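PDB 3LUF: Two-component system response regulator/GGDEF domain protein from Aeromonas salmonicida, which probably makes cyclic di-GMP from two GTP under the control of two receiver domains, the part present in this chain. Local coordinates for residues 18-21 and 22-26; 65-68 and 69-73. All coordinates share one frame; numbering follows the deposited sequence.

Interaction 1: 18-21 and 22-26. Unlike the reference sequence in segment 18-21: Met19 (reference Thr).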
# COMPACT_ATOMS: atom_id res chain seq x y z
N ARG B 18 5.71 18.42 -24.56
CA ARG B 18 6.96 17.69 -24.79
C ARG B 18 7.46 16.88 -23.57
O ARG B 18 7.97 15.76 -23.76
CB ARG B 18 8.04 18.59 -25.37
CG ARG B 18 7.71 19.00 -26.78
CD ARG B 18 8.83 19.71 -27.40
NE ARG B 18 8.44 20.07 -28.76
CZ ARG B 18 9.19 20.83 -29.55
NH1 ARG B 18 10.37 21.29 -29.13
NH2 ARG B 18 8.75 21.11 -30.77
N MSE B 19 7.30 17.41 -22.36
CA MSE B 19 7.62 16.64 -21.13
C MSE B 19 6.81 15.35 -21.03
O MSE B 19 7.35 14.28 -20.68
CB MSE B 19 7.34 17.46 -19.87
CG MSE B 19 8.37 18.49 -19.61
SE MSE B 19 7.76 19.61 -18.08
CE MSE B 19 9.50 20.39 -17.95
N LEU B 20 5.52 15.46 -21.35
CA LEU B 20 4.62 14.31 -21.29
C LEU B 20 5.00 13.27 -22.34
O LEU B 20 5.05 12.08 -22.05
CB LEU B 20 3.19 14.74 -21.51
CG LEU B 20 2.49 15.36 -20.32
CD1 LEU B 20 1.14 15.91 -20.74
CD2 LEU B 20 2.36 14.33 -19.14
N ILE B 21 5.26 13.73 -23.56
CA ILE B 21 5.66 12.80 -24.64
C ILE B 21 6.92 12.06 -24.24
O ILE B 21 6.94 10.84 -24.28
CB ILE B 21 5.87 13.51 -25.97
CG1 ILE B 21 4.52 14.05 -26.49
CG2 ILE B 21 6.56 12.57 -26.98
CD1 ILE B 21 4.67 15.09 -27.63
N GLN B 22 7.96 12.79 -23.83
CA GLN B 22 9.25 12.19 -23.48
C GLN B 22 9.12 11.16 -22.36
O GLN B 22 9.65 10.05 -22.46
CB GLN B 22 10.24 13.29 -23.08
CG GLN B 22 11.65 12.81 -22.71
CD GLN B 22 12.51 13.98 -22.24
OE1 GLN B 22 11.99 14.94 -21.66
NE2 GLN B 22 13.83 13.92 -22.49
N ALA B 23 8.40 11.53 -21.30
CA ALA B 23 8.24 10.65 -20.14
C ALA B 23 7.39 9.41 -20.47
O ALA B 23 7.75 8.29 -20.09
CB ALA B 23 7.67 11.39 -18.98
N ILE B 24 6.28 9.61 -21.18
CA ILE B 24 5.38 8.49 -21.47
C ILE B 24 6.05 7.52 -22.48
O ILE B 24 5.95 6.27 -22.34
CB ILE B 24 4.01 9.01 -21.94
CG1 ILE B 24 3.30 9.69 -20.77
CG2 ILE B 24 3.14 7.86 -22.48
CD1 ILE B 24 2.08 10.51 -21.17
N ALA B 25 6.79 8.09 -23.44
CA ALA B 25 7.51 7.31 -24.44
C ALA B 25 8.62 6.48 -23.79
O ALA B 25 8.90 5.37 -24.23
CB ALA B 25 8.11 8.22 -25.52
N GLN B 26 9.25 7.03 -22.76
CA GLN B 26 10.41 6.37 -22.18
C GLN B 26 10.01 5.34 -21.14
O GLN B 26 10.65 4.31 -21.00
CB GLN B 26 11.38 7.41 -21.63
CG GLN B 26 12.53 6.90 -20.79
CD GLN B 26 13.16 8.07 -20.07
OE1 GLN B 26 13.93 8.82 -20.67
NE2 GLN B 26 12.80 8.27 -18.82
O HOH W 1 9.95 14.33 -19.63
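Leu20 and Ile24 sit one helical turn apart on the buried face of helix 14-27. Their side chains meet through methyl groups: Leu20 CD2 lies 4.3 Å from Ile24 CD1, a loose apolar contact. Ile24 has its CG1 branch beside its own backbone N and anti to the carbonyl carbon (chi1 -69°). That rotation lays the branch over the carbonyl of the preceding turn, with Ile24 CG1 3.2 Å from Leu20 O. The same oxygen accepts the bond from Ile24 N at 2.9 Å. Beyond this pair, both side chains pack on Ile9 of strand 6-10. Ile24 also reaches Ile7 and, on strand 31-35, Ile32.

Gln22 is turned the other way, on an exposed face. It is modelled in two conformers. In the one described, its CG is anti to the backbone N (chi1 -179°) and the chain is extended beyond it. For this conformer a water bridges the end of the chain to the helix. It donates to Gln22 OE1 at 2.9 Å and to Met19 O at 2.8 Å. Met19 O then has two partners, the water and Ala23 N at 3.0 Å. Residue 19 is modelled as selenomethionine and differs from the reference sequence. Its CA-CB bond points away from the following turn, and the side chain packs on Arg106 and Leu109 of helix 106-122, which Ala23 also touches. Ala25 CB rests on Ile21 O at 3.1 Å and also touches Ile32.

The N-H groups of Gln22 to Ala25 bond to the carbonyls of Arg18 to Ile21, one turn back. This is an amphipathic helix of a CheY-like receiver domain, the connection in the beta-alpha-beta unit formed with strands 6-10 and 31-35.

Interaction 2: 65-68 and 69-73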
# COMPACT_ATOMS: atom_id res chain seq x y z
N GLU B 65 -13.79 22.97 -22.70
CA GLU B 65 -14.71 22.35 -23.67
C GLU B 65 -14.26 21.03 -24.29
O GLU B 65 -15.09 20.22 -24.69
CB GLU B 65 -15.11 23.34 -24.77
CG GLU B 65 -15.79 24.59 -24.18
CD GLU B 65 -14.83 25.73 -23.88
OE1 GLU B 65 -13.60 25.50 -23.79
OE2 GLU B 65 -15.32 26.87 -23.71
N ALA B 66 -12.94 20.81 -24.40
CA ALA B 66 -12.43 19.57 -24.98
C ALA B 66 -12.78 18.32 -24.17
O ALA B 66 -12.85 17.23 -24.74
CB ALA B 66 -10.92 19.66 -25.24
N VAL B 67 -13.06 18.50 -22.88
CA VAL B 67 -13.37 17.35 -22.01
C VAL B 67 -14.65 16.67 -22.48
O VAL B 67 -14.67 15.47 -22.75
CB VAL B 67 -13.47 17.75 -20.53
CG1 VAL B 67 -13.96 16.57 -19.64
CG2 VAL B 67 -12.09 18.25 -20.03
N LYS B 68 -15.71 17.45 -22.60
CA LYS B 68 -17.00 16.93 -23.01
C LYS B 68 -16.97 16.39 -24.43
O LYS B 68 -17.55 15.34 -24.72
CB LYS B 68 -18.06 18.00 -22.83
CG LYS B 68 -19.48 17.57 -23.19
CD LYS B 68 -20.41 18.74 -22.89
CE LYS B 68 -21.84 18.47 -23.34
NZ LYS B 68 -22.63 19.71 -23.21
N VAL B 69 -16.31 17.10 -25.33
CA VAL B 69 -16.17 16.67 -26.72
C VAL B 69 -15.54 15.28 -26.80
O VAL B 69 -16.03 14.41 -27.51
CB VAL B 69 -15.36 17.67 -27.56
CG1 VAL B 69 -15.00 17.08 -28.92
CG2 VAL B 69 -16.16 18.98 -27.74
N LEU B 70 -14.45 15.08 -26.06
CA LEU B 70 -13.74 13.81 -26.14
C LEU B 70 -14.47 12.69 -25.38
O LEU B 70 -14.50 11.56 -25.84
CB LEU B 70 -12.27 13.99 -25.69
CG LEU B 70 -11.53 14.89 -26.68
CD1 LEU B 70 -10.19 15.39 -26.04
CD2 LEU B 70 -11.18 14.19 -28.07
N LEU B 71 -15.05 13.01 -24.23
CA LEU B 71 -15.88 12.03 -23.51
C LEU B 71 -17.00 11.51 -24.43
O LEU B 71 -17.28 10.30 -24.46
CB LEU B 71 -16.49 12.66 -22.27
CG LEU B 71 -15.53 12.88 -21.11
CD1 LEU B 71 -16.17 13.68 -20.02
CD2 LEU B 71 -15.01 11.56 -20.53
N GLU B 72 -17.60 12.43 -25.19
CA GLU B 72 -18.72 12.07 -26.08
C GLU B 72 -18.27 11.25 -27.27
O GLU B 72 -19.08 10.54 -27.86
CB GLU B 72 -19.53 13.29 -26.49
CG GLU B 72 -20.39 13.77 -25.33
CD GLU B 72 -21.35 14.89 -25.67
OE1 GLU B 72 -21.99 15.38 -24.72
OE2 GLU B 72 -21.47 15.29 -26.87
N ARG B 73 -16.97 11.30 -27.57
CA ARG B 73 -16.39 10.43 -28.58
C ARG B 73 -16.01 9.05 -28.07
O ARG B 73 -15.51 8.23 -28.82
CB ARG B 73 -15.19 11.10 -29.25
CG ARG B 73 -15.61 12.08 -30.30
CD ARG B 73 -14.40 12.52 -31.05
NE ARG B 73 -14.46 13.93 -31.36
CZ ARG B 73 -13.39 14.64 -31.69
NH1 ARG B 73 -12.20 14.05 -31.75
NH2 ARG B 73 -13.52 15.93 -31.96
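Val67 and Leu71 make the closest apolar pair here, with Val67 CG1 3.7 Å from Leu71 CD1. The two side chains lie side by side and point the same way. Leu71 CG stands anti to its carbonyl carbon (chi1 -73°), which brings it back over the previous turn, 3.2 Å from Val67 O. Ala66 CB and Leu70 CD1 touch more loosely, at 4.4 Å. Val67 and Leu71 both pack on Val77 of strand 77-81, while Ala66 and Leu70 rest on Val54 of strand 49-55. Helix 65-72 connects these two parallel strands, 49-55 and 77-81, as the crossover of a beta-alpha-beta unit in the receiver domain.

The backbone bonds follow the i to i+4 pattern. Val69 N to Glu65 O is weak at 3.4 Å. The next three are shorter, and Leu71 N meets Val67 O at 2.9 Å. Glu65 turns its carboxylate away from the later turn, and its OE1 accepts a bond from Ser63 N.

On the exposed face, Lys68 and Glu72 run alongside each other as extended chains. Glu72 OE1 lies 3.4 Å from Lys68 CE, but 4.6 Å from Lys68 NZ. The opposite charges probably attract without direct contact.

In the fold
Both contacts are local, each within one helix, so neither closes a long loop. Interaction 1 comes first, on helix 14-27 between strands 6-10 and 31-35. Interaction 2 follows on helix 65-72, between strands 49-55 and 77-81. They stand in series and neither nest nor cross. Their centres are 23 Å apart, and their nearest atoms are about 13 Å apart. The parallel sheet of the first receiver domain lies between the two helices, which pack on opposite faces of it. Asp55, predicted to be phosphorylated, ends strand 49-55 and binds magnesium with Asp12 and Thr57. The second receiver domain, with its own magnesium site, follows later in the chain.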